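Local coordinates for acetyltransferase, GNAT family (Colwellia psychrerythraea, PDB 3IWG), which probably transfers acyl groups, most likely acetyl from acetyl-coenzyme A, to an acceptor that is not known, at residues A[139-144]-A[183-188]; A[144-149]-A[175-180]; A[155-160]-A[213-218]; A[171-176]-A[194-199]; A[226-231]-A[255-260]. All blocks are in the same frame, centred on the assembly; numbering follows the deposited sequence.

The five contacts fall within one half of the chain and follow the elements of a GNAT fold along it: short strand 144-145, helices 151-162 and 166-178, strands 182-187, 190-199 and 207-214, helix 223-237, strand 241-247, helix 251-259. Contact 1 pairs the edge strand, while contacts 2, 3 and 4 pack the first two helices against the strand region. Contacts 2 and 4 share Asn-175 and Leu-176 on helix 166-178, their centres about 7 Å apart. Contact 5 joins the last two helices, its centre about 21 Å from that of contact 2. Contact 1 crosses contacts 3 and 4 along the chain, and contact 2 crosses contact 3, so early and late elements interleave.

Contact 1 (A[139-144]-A[183-188]); sequences EMIDMQ and FGYWHK
Ile-141 carries CG1 between its backbone N and carbonyl carbon (chi1 67°), and Tyr-185 turns its ring away from its own N (chi1 179°); together these rotations lay the isoleucine over one ring face. CD1 stands 3.8 Å from the centroid of the Tyr-185 ring, almost on the normal, a CH-pi contact, while Ile-141 CG2 reaches along the ring to the phenol, 3.5 Å from Tyr-185 OH. The selenomethionine Met-143 bends at its end and places CE 3.8 Å from Phe-183 CB. Beyond it the chains pair as antiparallel strands: Gln-144 N donates to Gly-184 O (3.0 Å) and Gly-184 N to Gln-144 O (3.1 Å). The Gln-144 amide crosses the Trp-186 indole with the planes 49° apart, NE2 lying 3.3 Å from Trp-186 CD1, whereas OE1 bonds to Gln-150. One water continues the backbone pairing, linking Asp-142 O to Trp-186 N; another ties the indole NE1 to the Gln-144 carbonyl. The chemistry implies one hydrogen-bonded pair between these segments, continued by Ala-146 with Leu-182 and prolonged the other way by water, with apolar groups on one side and a glutamine amide against the indole on the other.

Contact 2 (A[144-149]-A[175-180]); sequences QIAGTE and NLIERK
The carbonyl O of Ile-177 accepts the backbone N-H of Lys-180 at 2.9 Å, and this bond belongs to the Schellman motif that ends helix 166-178, with Lys-180 at positive phi (56°). The turn brings two residues to face segment 144-149, Ile-177 from the last helical turn and Lys-180 from just beyond it. A water between Ile-177 O and Ala-146 O is doubtful, its distances being short, so the contact is better read from its apolar groups. Ile-177 does most of the work. Its CG1 rests 4.0 Å from Ala-146 CB, CD1 extends to 3.7 Å from Gly-147 O, and CG2, anti to the backbone N, lies 4.0 Å from Thr-148 N; the three carbons thus follow the chain as it leaves the strand. Next to them Ile-145 stretches out with CG1 anti to its own N (chi1 -167°) and sets CD1 3.6 Å from Lys-180 CB, touching the root of the lysine whose amino end leads away. Ile-177 also meets Leu-151 of helix 151-162 and Leu-182 of strand 182-187. The contact thus joins edge strand 144-145 to the end of helix 166-178, beside the face that meets the second subunit.

Contact 3 (A[155-160]-A[213-218]); sequences VTFAAA and IVAQSN
Phe-157 seats the rim of its ring in a bend of the backbone at the end of strand 207-214. With CG anti to the backbone N (chi1 180°), the ring leaves helix 151-162 and points its CZ corner at the backbone between Val-214 and Ala-215. CE1 fits against Ile-213, 3.7 Å from Ile-213 CG2 and 3.6 Å from the carbonyl O, which lies in the ring plane. On the other flank of the rim, Ala-215 CB is 3.5 Å from Phe-157 CE2, and its N is equally far from CZ. The complementary bump is Ile-213 CD1, which runs back past the phenylalanine in the opposite direction to touch Ala-158 CB at 3.6 Å, where the small alanine lets the strand come near the helix. The Asn-161 side chain also ties the two segments, bonding to both Phe-157 O and Gln-216 N. Val-214 lies near a bound sulfate, probably from the crystallisation liquor; in GNAT relatives the loop after this strand binds the pyrophosphate of acetyl-coenzyme A. Helix 151-162 thus packs on the strand that leads toward helix 223-237, with Tyr-173 on the helix 166-178 side and Leu-191 and Ala-194 of strand 190-199 beside the ring.

Contact 4 (A[171-176]-A[194-199]); sequences QYYGNL and AGECRL
Tyr-172 and Glu-196 approach from opposite directions, ring and carboxylate planes 42° apart. The tyrosine sets CG opposite its backbone N (chi1 176°), which carries the phenol from helix 166-178 toward the strand, where OH donates to Glu-196 OE1 at 2.6 Å on the syn side of the carboxylate. The same oxygen is held from its own strand by Arg-198, which comes side-on with NE at 2.8 Å and NH1 at 2.6 Å from Glu-196 OE1, the acceptor lying practically in the guanidinium plane. Three donors thus converge on one atom. The second oxygen is wedged between aromatic edges: Glu-196 OE2 lies 3.4 Å from both Tyr-173 CE1 and Tyr-172 CE2. Leu-176 CD2 packs alongside, 3.7 Å from Glu-196 CD.

This buried cluster is compact, whereas between these two segments the flanks are slacker. Tyr-173 OH keeps 4.4 Å from Ala-194 CB, its ring end packing instead on Ala-158 and Ile-213; toward the end of the strand the partly exposed Arg-198, besides its salt bridge to Glu-196, makes a long, weak ion pair with Asp-209. Gln-171 and Asn-175, on the side turned from the strand, meet their counterparts in the second subunit. Helix and strand segments, with axes 11.2 Å apart crossing at 63°, represent the GNAT arrangement in which the second helix packs across the sheet, here through a buried carboxylate as well as apolar groups.

Contact 5 (A[226-231]-A[255-260]); sequences KVLTFL and KAIAHA
The last two helices of the GNAT fold, 223-237 and 251-259, lie side by side over the strands, and Leu-228 is the residue that fills the space between them. With CG anti to the carbonyl carbon (chi1 -78°), its side chain reaches toward the second helix and puts CD1 3.7 Å from Ile-257 CG1, the two chains crossing at a slant. The same methyl also lies 4.0 Å from Ala-256 O. Nearer the backbone, Leu-228 CB meets Ala-260 CB at 3.8 Å, just where helix 251-259 ends. Thr-229 comes alongside with OG1 4.3 Å from that alanine methyl, but its hydroxyl is bonded to Lys-225 O in its own helix. Toward the strands, Leu-228 rests on Met-212, while Ile-257 reaches Cys-244 and Thr-246. Every side-chain group meeting across this interface is apolar apart from a hydroxyl already engaged, which implies that the helices are held to each other by close packing, small alanines giving the leucine room to enter.

Contact 1 (A[139-144]-A[183-188])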
# COMPACT_ATOMS: atom_id res chain seq x y z
N GLU A 139 -8.06 -11.09 32.86
CA GLU A 139 -6.86 -11.48 32.04
C GLU A 139 -6.77 -10.85 30.61
O GLU A 139 -7.64 -11.07 29.77
CB GLU A 139 -6.69 -13.04 31.95
CG GLU A 139 -8.00 -13.88 31.87
CD GLU A 139 -7.91 -15.14 30.95
OE1 GLU A 139 -8.90 -15.39 30.18
OE2 GLU A 139 -6.87 -15.85 31.01
N MSE A 140 -5.69 -10.10 30.39
CA MSE A 140 -5.44 -9.32 29.17
C MSE A 140 -4.24 -9.93 28.42
O MSE A 140 -3.17 -10.15 29.03
CB MSE A 140 -5.14 -7.86 29.56
CG MSE A 140 -4.10 -7.09 28.68
SE MSE A 140 -4.78 -5.64 27.53
CE MSE A 140 -3.14 -4.57 27.28
N ILE A 141 -4.41 -10.17 27.12
CA ILE A 141 -3.35 -10.76 26.31
C ILE A 141 -2.25 -9.76 26.00
O ILE A 141 -2.43 -8.57 26.16
CB ILE A 141 -3.85 -11.27 24.94
CG1 ILE A 141 -4.30 -10.11 24.04
CG2 ILE A 141 -4.95 -12.31 25.11
CD1 ILE A 141 -4.62 -10.55 22.61
N ASP A 142 -1.12 -10.27 25.54
CA ASP A 142 -0.03 -9.42 25.04
C ASP A 142 0.08 -9.58 23.51
O ASP A 142 0.27 -10.67 23.01
CB ASP A 142 1.31 -9.76 25.73
CG ASP A 142 2.39 -8.66 25.51
OD1 ASP A 142 2.06 -7.43 25.36
OD2 ASP A 142 3.59 -9.03 25.47
N MSE A 143 -0.08 -8.49 22.79
CA MSE A 143 0.18 -8.49 21.35
C MSE A 143 1.51 -7.79 21.10
O MSE A 143 1.88 -6.85 21.83
CB MSE A 143 -0.95 -7.81 20.59
CG MSE A 143 -2.28 -8.49 20.71
SE MSE A 143 -3.65 -7.62 19.73
CE MSE A 143 -3.20 -8.40 18.00
N GLN A 144 2.24 -8.25 20.08
CA GLN A 144 3.51 -7.61 19.73
C GLN A 144 3.37 -6.77 18.45
O GLN A 144 2.75 -7.16 17.48
CB GLN A 144 4.64 -8.65 19.67
CG GLN A 144 4.74 -9.43 18.35
CD GLN A 144 5.86 -10.53 18.31
OE1 GLN A 144 6.87 -10.36 17.61
NE2 GLN A 144 5.66 -11.66 19.04
N PHE A 183 -0.69 -5.06 14.88
CA PHE A 183 -0.21 -5.94 15.93
C PHE A 183 -0.59 -7.40 15.66
O PHE A 183 -1.57 -7.70 14.98
CB PHE A 183 -0.79 -5.52 17.29
CG PHE A 183 -0.38 -4.14 17.72
CD1 PHE A 183 -0.97 -3.03 17.17
CD2 PHE A 183 0.58 -3.95 18.71
CE1 PHE A 183 -0.59 -1.75 17.56
CE2 PHE A 183 0.95 -2.65 19.09
CZ PHE A 183 0.34 -1.56 18.52
N GLY A 184 0.18 -8.30 16.25
CA GLY A 184 -0.04 -9.73 16.09
C GLY A 184 -0.13 -10.41 17.43
O GLY A 184 0.54 -10.01 18.38
N TYR A 185 -0.98 -11.42 17.49
CA TYR A 185 -1.09 -12.26 18.67
C TYR A 185 -0.63 -13.63 18.24
O TYR A 185 -1.24 -14.26 17.38
CB TYR A 185 -2.54 -12.26 19.17
CG TYR A 185 -2.84 -13.10 20.39
CD1 TYR A 185 -2.04 -13.05 21.53
CD2 TYR A 185 -3.98 -13.90 20.42
CE1 TYR A 185 -2.35 -13.79 22.66
CE2 TYR A 185 -4.28 -14.69 21.54
CZ TYR A 185 -3.48 -14.63 22.65
OH TYR A 185 -3.80 -15.36 23.75
N TRP A 186 0.48 -14.06 18.84
CA TRP A 186 1.29 -15.17 18.38
C TRP A 186 1.26 -16.31 19.36
O TRP A 186 1.15 -16.13 20.58
CB TRP A 186 2.78 -14.74 18.26
CG TRP A 186 3.03 -13.72 17.21
CD1 TRP A 186 2.96 -12.38 17.35
CD2 TRP A 186 3.39 -13.97 15.87
NE1 TRP A 186 3.28 -11.77 16.17
CE2 TRP A 186 3.55 -12.73 15.24
CE3 TRP A 186 3.64 -15.13 15.14
CZ2 TRP A 186 3.92 -12.62 13.89
CZ3 TRP A 186 4.03 -15.02 13.80
CH2 TRP A 186 4.16 -13.78 13.20
N HIS A 187 1.40 -17.49 18.81
CA HIS A 187 1.61 -18.66 19.62
C HIS A 187 2.44 -19.62 18.84
O HIS A 187 2.07 -19.99 17.72
CB HIS A 187 0.29 -19.30 19.97
CG HIS A 187 0.44 -20.54 20.77
ND1 HIS A 187 -0.21 -21.70 20.45
CD2 HIS A 187 1.17 -20.80 21.88
CE1 HIS A 187 0.10 -22.63 21.34
NE2 HIS A 187 0.94 -22.11 22.21
N LYS A 188 3.54 -20.05 19.45
CA LYS A 188 4.44 -21.08 18.88
C LYS A 188 4.86 -20.74 17.44
O LYS A 188 4.74 -21.58 16.56
CB LYS A 188 3.78 -22.46 18.96
CG LYS A 188 3.89 -23.12 20.37
CD LYS A 188 3.21 -24.55 20.45
CE LYS A 188 3.65 -25.30 21.76
NZ LYS A 188 2.94 -26.63 21.96
O HOH W 1 1.79 -12.03 21.00
O HOH W 2 3.61 -9.05 15.59

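Contact 2 (A[144-149]-A[175-180])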
# COMPACT_ATOMS: atom_id res chain seq x y z
N GLN A 144 2.24 -8.25 20.08
CA GLN A 144 3.51 -7.61 19.73
C GLN A 144 3.37 -6.77 18.45
O GLN A 144 2.75 -7.16 17.48
CB GLN A 144 4.64 -8.65 19.67
CG GLN A 144 4.74 -9.43 18.35
CD GLN A 144 5.86 -10.53 18.31
OE1 GLN A 144 6.87 -10.36 17.61
NE2 GLN A 144 5.66 -11.66 19.04
N ILE A 145 3.94 -5.57 18.47
CA ILE A 145 3.80 -4.65 17.34
C ILE A 145 4.48 -5.30 16.13
O ILE A 145 5.49 -5.95 16.31
CB ILE A 145 4.38 -3.28 17.65
CG1 ILE A 145 3.93 -2.27 16.59
CG2 ILE A 145 5.93 -3.34 17.76
CD1 ILE A 145 4.35 -0.89 16.88
N ALA A 146 3.88 -5.21 14.94
CA ALA A 146 4.51 -5.85 13.77
C ALA A 146 5.76 -5.06 13.32
O ALA A 146 5.82 -3.84 13.35
CB ALA A 146 3.54 -6.00 12.62
N GLY A 147 6.78 -5.81 12.95
CA GLY A 147 7.98 -5.27 12.33
C GLY A 147 8.03 -5.76 10.89
O GLY A 147 7.32 -6.70 10.48
N THR A 148 8.92 -5.12 10.15
CA THR A 148 9.07 -5.27 8.72
C THR A 148 9.27 -6.72 8.39
O THR A 148 8.65 -7.22 7.48
CB THR A 148 10.28 -4.42 8.28
OG1 THR A 148 10.12 -3.09 8.81
CG2 THR A 148 10.37 -4.35 6.77
N GLU A 149 10.07 -7.40 9.20
CA GLU A 149 10.37 -8.81 8.97
C GLU A 149 9.15 -9.73 8.92
O GLU A 149 9.18 -10.76 8.25
CB GLU A 149 11.41 -9.31 9.99
CG GLU A 149 12.79 -8.58 9.84
CD GLU A 149 13.89 -9.09 10.81
OE1 GLU A 149 13.53 -9.68 11.87
OE2 GLU A 149 15.12 -8.92 10.52
N ASN A 175 2.38 -0.25 4.84
CA ASN A 175 2.09 1.05 5.32
C ASN A 175 1.65 1.03 6.79
O ASN A 175 2.08 1.88 7.56
CB ASN A 175 1.02 1.65 4.44
CG ASN A 175 0.75 3.10 4.77
OD1 ASN A 175 -0.34 3.42 5.15
ND2 ASN A 175 1.76 3.96 4.59
N LEU A 176 0.83 0.08 7.23
CA LEU A 176 0.45 0.07 8.65
C LEU A 176 1.67 -0.16 9.56
O LEU A 176 1.79 0.43 10.63
CB LEU A 176 -0.62 -0.95 8.92
CG LEU A 176 -2.13 -0.62 8.97
CD1 LEU A 176 -2.63 0.56 8.17
CD2 LEU A 176 -2.92 -1.87 8.65
N ILE A 177 2.59 -1.02 9.12
CA ILE A 177 3.77 -1.34 9.87
C ILE A 177 4.58 -0.07 10.10
O ILE A 177 5.00 0.21 11.24
CB ILE A 177 4.59 -2.38 9.12
CG1 ILE A 177 3.97 -3.78 9.30
CG2 ILE A 177 6.07 -2.33 9.58
CD1 ILE A 177 4.71 -4.85 8.65
N GLU A 178 4.75 0.74 9.04
CA GLU A 178 5.49 2.00 9.14
C GLU A 178 4.80 2.97 10.04
O GLU A 178 5.46 3.75 10.74
CB GLU A 178 5.62 2.67 7.78
CG GLU A 178 6.50 1.84 6.79
CD GLU A 178 6.82 2.63 5.52
OE1 GLU A 178 7.23 3.80 5.65
OE2 GLU A 178 6.69 2.05 4.41
N ARG A 179 3.47 2.91 10.06
CA ARG A 179 2.71 3.81 10.94
C ARG A 179 2.64 3.23 12.37
O ARG A 179 2.09 3.86 13.23
CB ARG A 179 1.29 4.04 10.42
CG ARG A 179 1.17 4.78 9.09
CD ARG A 179 -0.30 4.78 8.51
NE ARG A 179 -1.27 5.49 9.38
CZ ARG A 179 -1.38 6.82 9.46
NH1 ARG A 179 -0.62 7.63 8.73
NH2 ARG A 179 -2.27 7.37 10.28
N LYS A 180 3.20 2.04 12.59
CA LYS A 180 3.07 1.32 13.88
C LYS A 180 1.60 1.06 14.33
O LYS A 180 1.24 1.19 15.50
CB LYS A 180 3.88 2.07 14.95
CG LYS A 180 5.30 2.48 14.45
CD LYS A 180 6.24 2.79 15.60
CE LYS A 180 7.61 3.40 15.15
NZ LYS A 180 7.93 4.65 15.95
O HOH W 3 5.53 -1.39 13.26

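Contact 3 (A[155-160]-A[213-218])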
# COMPACT_ATOMS: atom_id res chain seq x y z
N VAL A 155 0.57 -10.98 5.80
CA VAL A 155 -0.10 -10.99 4.47
C VAL A 155 -0.69 -12.36 4.19
O VAL A 155 -1.87 -12.49 3.85
CB VAL A 155 0.88 -10.55 3.34
CG1 VAL A 155 0.41 -11.01 1.95
CG2 VAL A 155 1.10 -8.99 3.41
N THR A 156 0.12 -13.38 4.41
CA THR A 156 -0.36 -14.74 4.30
C THR A 156 -1.52 -15.02 5.26
O THR A 156 -2.54 -15.61 4.88
CB THR A 156 0.77 -15.70 4.65
OG1 THR A 156 1.83 -15.50 3.72
CG2 THR A 156 0.29 -17.12 4.60
N PHE A 157 -1.37 -14.60 6.51
CA PHE A 157 -2.47 -14.75 7.48
C PHE A 157 -3.80 -14.08 6.98
O PHE A 157 -4.86 -14.70 6.94
CB PHE A 157 -2.02 -14.22 8.85
CG PHE A 157 -3.08 -14.33 9.90
CD1 PHE A 157 -3.84 -13.23 10.22
CD2 PHE A 157 -3.32 -15.54 10.54
CE1 PHE A 157 -4.82 -13.31 11.16
CE2 PHE A 157 -4.28 -15.64 11.49
CZ PHE A 157 -5.05 -14.52 11.80
N ALA A 158 -3.72 -12.83 6.53
CA ALA A 158 -4.92 -12.15 6.09
C ALA A 158 -5.45 -12.76 4.80
O ALA A 158 -6.66 -12.92 4.66
CB ALA A 158 -4.69 -10.66 5.93
N ALA A 159 -4.56 -13.09 3.86
CA ALA A 159 -5.01 -13.64 2.58
C ALA A 159 -5.80 -14.93 2.83
O ALA A 159 -6.90 -15.12 2.28
CB ALA A 159 -3.81 -13.91 1.62
N ALA A 160 -5.24 -15.80 3.67
CA ALA A 160 -5.88 -17.07 4.02
C ALA A 160 -7.20 -16.86 4.76
O ALA A 160 -8.13 -17.63 4.57
CB ALA A 160 -4.92 -17.94 4.86
N ILE A 213 -8.53 -9.55 12.74
CA ILE A 213 -8.78 -10.81 12.10
C ILE A 213 -8.35 -11.93 13.03
O ILE A 213 -7.20 -11.98 13.46
CB ILE A 213 -7.93 -10.97 10.78
CG1 ILE A 213 -8.16 -9.83 9.79
CG2 ILE A 213 -8.24 -12.31 10.16
CD1 ILE A 213 -7.08 -9.84 8.53
N VAL A 214 -9.27 -12.84 13.30
CA VAL A 214 -8.96 -14.00 14.14
C VAL A 214 -8.73 -15.14 13.22
O VAL A 214 -9.46 -15.28 12.26
CB VAL A 214 -10.14 -14.38 15.07
CG1 VAL A 214 -9.85 -15.71 15.80
CG2 VAL A 214 -10.40 -13.29 16.02
N ALA A 215 -7.72 -15.95 13.51
CA ALA A 215 -7.47 -17.13 12.67
C ALA A 215 -8.73 -17.97 12.61
O ALA A 215 -9.39 -18.23 13.63
CB ALA A 215 -6.33 -17.97 13.19
N GLN A 216 -9.08 -18.38 11.40
CA GLN A 216 -10.27 -19.19 11.16
C GLN A 216 -10.17 -20.54 11.89
O GLN A 216 -11.17 -21.17 12.12
CB GLN A 216 -10.49 -19.41 9.66
CG GLN A 216 -11.90 -19.84 9.24
CD GLN A 216 -13.07 -19.11 10.02
OE1 GLN A 216 -13.07 -17.87 10.19
NE2 GLN A 216 -14.05 -19.92 10.52
N SER A 217 -8.96 -20.94 12.25
CA SER A 217 -8.73 -22.15 13.05
C SER A 217 -9.00 -22.00 14.57
O SER A 217 -8.85 -22.95 15.32
CB SER A 217 -7.30 -22.64 12.86
OG SER A 217 -6.42 -21.60 13.20
N ASN A 218 -9.36 -20.80 15.00
CA ASN A 218 -9.47 -20.46 16.42
C ASN A 218 -10.68 -19.56 16.68
O ASN A 218 -10.65 -18.72 17.56
CB ASN A 218 -8.17 -19.78 16.89
CG ASN A 218 -7.00 -20.75 16.95
OD1 ASN A 218 -6.69 -21.34 18.00
ND2 ASN A 218 -6.36 -20.95 15.82

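Contact 4 (A[171-176]-A[194-199])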
# COMPACT_ATOMS: atom_id res chain seq x y z
N GLN A 171 0.91 -3.94 0.36
CA GLN A 171 1.02 -2.47 0.49
C GLN A 171 0.28 -1.97 1.71
O GLN A 171 0.79 -1.14 2.44
CB GLN A 171 0.50 -1.75 -0.77
CG GLN A 171 1.36 -2.01 -2.06
CD GLN A 171 2.83 -1.62 -1.93
OE1 GLN A 171 3.18 -0.54 -1.44
NE2 GLN A 171 3.70 -2.49 -2.41
N TYR A 172 -0.91 -2.46 1.93
CA TYR A 172 -1.73 -1.94 3.04
C TYR A 172 -1.06 -2.20 4.39
O TYR A 172 -0.89 -1.30 5.22
CB TYR A 172 -3.06 -2.62 3.00
CG TYR A 172 -3.97 -2.28 4.12
CD1 TYR A 172 -4.79 -1.16 4.05
CD2 TYR A 172 -4.04 -3.09 5.24
CE1 TYR A 172 -5.62 -0.83 5.13
CE2 TYR A 172 -4.85 -2.78 6.31
CZ TYR A 172 -5.63 -1.66 6.25
OH TYR A 172 -6.45 -1.37 7.28
N TYR A 173 -0.58 -3.43 4.54
CA TYR A 173 0.13 -3.81 5.73
C TYR A 173 1.51 -3.20 5.82
O TYR A 173 1.92 -2.81 6.88
CB TYR A 173 0.17 -5.33 5.86
CG TYR A 173 -1.06 -6.00 6.40
CD1 TYR A 173 -1.95 -5.36 7.27
CD2 TYR A 173 -1.27 -7.36 6.15
CE1 TYR A 173 -3.06 -6.05 7.81
CE2 TYR A 173 -2.37 -8.06 6.70
CZ TYR A 173 -3.24 -7.41 7.53
OH TYR A 173 -4.27 -8.14 8.04
N GLY A 174 2.20 -3.01 4.70
CA GLY A 174 3.52 -2.33 4.75
C GLY A 174 3.39 -0.93 5.32
O GLY A 174 4.15 -0.47 6.17
N ASN A 175 2.38 -0.25 4.84
CA ASN A 175 2.09 1.05 5.32
C ASN A 175 1.65 1.03 6.79
O ASN A 175 2.08 1.88 7.56
CB ASN A 175 1.02 1.65 4.44
CG ASN A 175 0.75 3.10 4.77
OD1 ASN A 175 -0.34 3.42 5.15
ND2 ASN A 175 1.76 3.96 4.59
N LEU A 176 0.83 0.08 7.23
CA LEU A 176 0.45 0.07 8.65
C LEU A 176 1.67 -0.16 9.56
O LEU A 176 1.79 0.43 10.63
CB LEU A 176 -0.62 -0.95 8.92
CG LEU A 176 -2.13 -0.62 8.97
CD1 LEU A 176 -2.63 0.56 8.17
CD2 LEU A 176 -2.92 -1.87 8.65
N ALA A 194 -4.64 -10.83 14.10
CA ALA A 194 -3.97 -9.59 13.71
C ALA A 194 -4.86 -8.45 14.15
O ALA A 194 -6.05 -8.50 13.89
CB ALA A 194 -3.83 -9.52 12.18
N GLY A 195 -4.29 -7.40 14.72
CA GLY A 195 -5.08 -6.26 15.15
C GLY A 195 -4.52 -4.99 14.57
O GLY A 195 -3.30 -4.85 14.42
N GLU A 196 -5.43 -4.05 14.29
CA GLU A 196 -5.12 -2.72 13.76
C GLU A 196 -5.66 -1.62 14.69
O GLU A 196 -6.81 -1.68 15.11
CB GLU A 196 -5.74 -2.54 12.38
CG GLU A 196 -5.39 -3.67 11.43
CD GLU A 196 -5.92 -3.49 9.99
OE1 GLU A 196 -6.49 -2.43 9.63
OE2 GLU A 196 -5.74 -4.44 9.19
N CYS A 197 -4.82 -0.66 15.03
CA CYS A 197 -5.19 0.48 15.80
C CYS A 197 -4.77 1.72 15.00
O CYS A 197 -3.65 2.21 15.14
CB CYS A 197 -4.45 0.44 17.13
SG CYS A 197 -4.85 1.79 18.28
N ARG A 198 -5.68 2.22 14.15
CA ARG A 198 -5.29 3.19 13.15
C ARG A 198 -5.61 4.58 13.55
O ARG A 198 -6.71 4.86 13.98
CB ARG A 198 -6.07 2.98 11.89
CG ARG A 198 -5.97 1.58 11.23
CD ARG A 198 -7.09 1.53 10.16
NE ARG A 198 -7.52 0.18 10.05
CZ ARG A 198 -8.72 -0.32 10.29
NH1 ARG A 198 -8.86 -1.63 10.15
NH2 ARG A 198 -9.76 0.44 10.56
N LEU A 199 -4.66 5.47 13.36
CA LEU A 199 -4.90 6.87 13.64
C LEU A 199 -5.43 7.49 12.41
O LEU A 199 -5.22 6.98 11.33
CB LEU A 199 -3.60 7.58 14.02
CG LEU A 199 -3.27 7.42 15.49
CD1 LEU A 199 -3.30 5.97 15.92
CD2 LEU A 199 -1.88 8.11 15.80

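Contact 5 (A[226-231]-A[255-260])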
# COMPACT_ATOMS: atom_id res chain seq x y z
N LYS A 226 -10.48 -10.23 23.19
CA LYS A 226 -9.25 -9.91 23.84
C LYS A 226 -8.39 -8.97 23.02
O LYS A 226 -7.67 -8.12 23.57
CB LYS A 226 -8.49 -11.18 24.14
CG LYS A 226 -9.21 -12.11 25.10
CD LYS A 226 -8.23 -12.89 25.93
CE LYS A 226 -8.16 -14.39 25.65
NZ LYS A 226 -8.78 -15.10 26.79
N VAL A 227 -8.50 -9.11 21.69
CA VAL A 227 -7.69 -8.32 20.77
C VAL A 227 -8.20 -6.89 20.81
O VAL A 227 -7.44 -5.95 20.97
CB VAL A 227 -7.75 -8.88 19.32
CG1 VAL A 227 -7.10 -7.96 18.35
CG2 VAL A 227 -7.06 -10.22 19.27
N LEU A 228 -9.51 -6.76 20.72
CA LEU A 228 -10.15 -5.46 20.81
C LEU A 228 -9.79 -4.78 22.15
O LEU A 228 -9.47 -3.59 22.17
CB LEU A 228 -11.65 -5.63 20.65
CG LEU A 228 -12.08 -5.83 19.21
CD1 LEU A 228 -13.55 -6.22 19.17
CD2 LEU A 228 -11.89 -4.53 18.46
N THR A 229 -9.78 -5.54 23.24
CA THR A 229 -9.45 -4.97 24.53
C THR A 229 -8.02 -4.44 24.54
O THR A 229 -7.78 -3.35 25.02
CB THR A 229 -9.66 -5.98 25.67
OG1 THR A 229 -11.02 -6.41 25.63
CG2 THR A 229 -9.36 -5.34 27.02
N PHE A 230 -7.07 -5.19 23.98
CA PHE A 230 -5.69 -4.71 23.89
C PHE A 230 -5.62 -3.43 23.07
O PHE A 230 -4.99 -2.46 23.46
CB PHE A 230 -4.82 -5.75 23.20
CG PHE A 230 -3.41 -5.33 23.00
CD1 PHE A 230 -3.04 -4.64 21.87
CD2 PHE A 230 -2.43 -5.66 23.92
CE1 PHE A 230 -1.74 -4.24 21.67
CE2 PHE A 230 -1.11 -5.27 23.72
CZ PHE A 230 -0.77 -4.58 22.60
N LEU A 231 -6.26 -3.47 21.92
CA LEU A 231 -6.16 -2.44 20.95
C LEU A 231 -6.75 -1.15 21.53
O LEU A 231 -6.20 -0.05 21.28
CB LEU A 231 -6.89 -2.86 19.68
CG LEU A 231 -6.23 -3.87 18.72
CD1 LEU A 231 -7.19 -4.16 17.62
CD2 LEU A 231 -4.90 -3.37 18.16
N LYS A 255 -20.85 -9.49 18.18
CA LYS A 255 -20.84 -10.08 19.50
C LYS A 255 -19.52 -9.67 20.20
O LYS A 255 -19.58 -9.15 21.29
CB LYS A 255 -21.04 -11.62 19.39
CG LYS A 255 -21.26 -12.39 20.68
CD LYS A 255 -21.03 -13.95 20.47
CE LYS A 255 -21.93 -14.85 21.36
NZ LYS A 255 -21.52 -15.06 22.82
N ALA A 256 -18.35 -9.84 19.57
CA ALA A 256 -17.07 -9.53 20.24
C ALA A 256 -16.95 -8.02 20.53
O ALA A 256 -16.46 -7.57 21.57
CB ALA A 256 -15.88 -9.97 19.36
N ILE A 257 -17.43 -7.23 19.59
CA ILE A 257 -17.33 -5.79 19.73
C ILE A 257 -18.14 -5.36 20.94
O ILE A 257 -17.65 -4.59 21.75
CB ILE A 257 -17.75 -5.08 18.49
CG1 ILE A 257 -16.70 -5.33 17.41
CG2 ILE A 257 -17.89 -3.60 18.73
CD1 ILE A 257 -17.10 -4.86 16.03
N ALA A 258 -19.33 -5.92 21.11
CA ALA A 258 -20.21 -5.45 22.16
C ALA A 258 -19.69 -6.01 23.49
O ALA A 258 -19.80 -5.36 24.51
CB ALA A 258 -21.62 -5.85 21.90
N HIS A 259 -19.08 -7.20 23.46
CA HIS A 259 -18.46 -7.73 24.67
C HIS A 259 -17.23 -6.93 25.08
O HIS A 259 -16.89 -6.88 26.25
CB HIS A 259 -18.03 -9.18 24.51
CG HIS A 259 -19.16 -10.16 24.38
ND1 HIS A 259 -20.42 -9.91 24.90
CD2 HIS A 259 -19.20 -11.41 23.85
CE1 HIS A 259 -21.19 -10.96 24.66
NE2 HIS A 259 -20.48 -11.87 24.02
N ALA A 260 -16.56 -6.31 24.11
CA ALA A 260 -15.36 -5.53 24.42
C ALA A 260 -15.74 -4.14 24.95
O ALA A 260 -14.88 -3.27 25.05
CB ALA A 260 -14.46 -5.42 23.17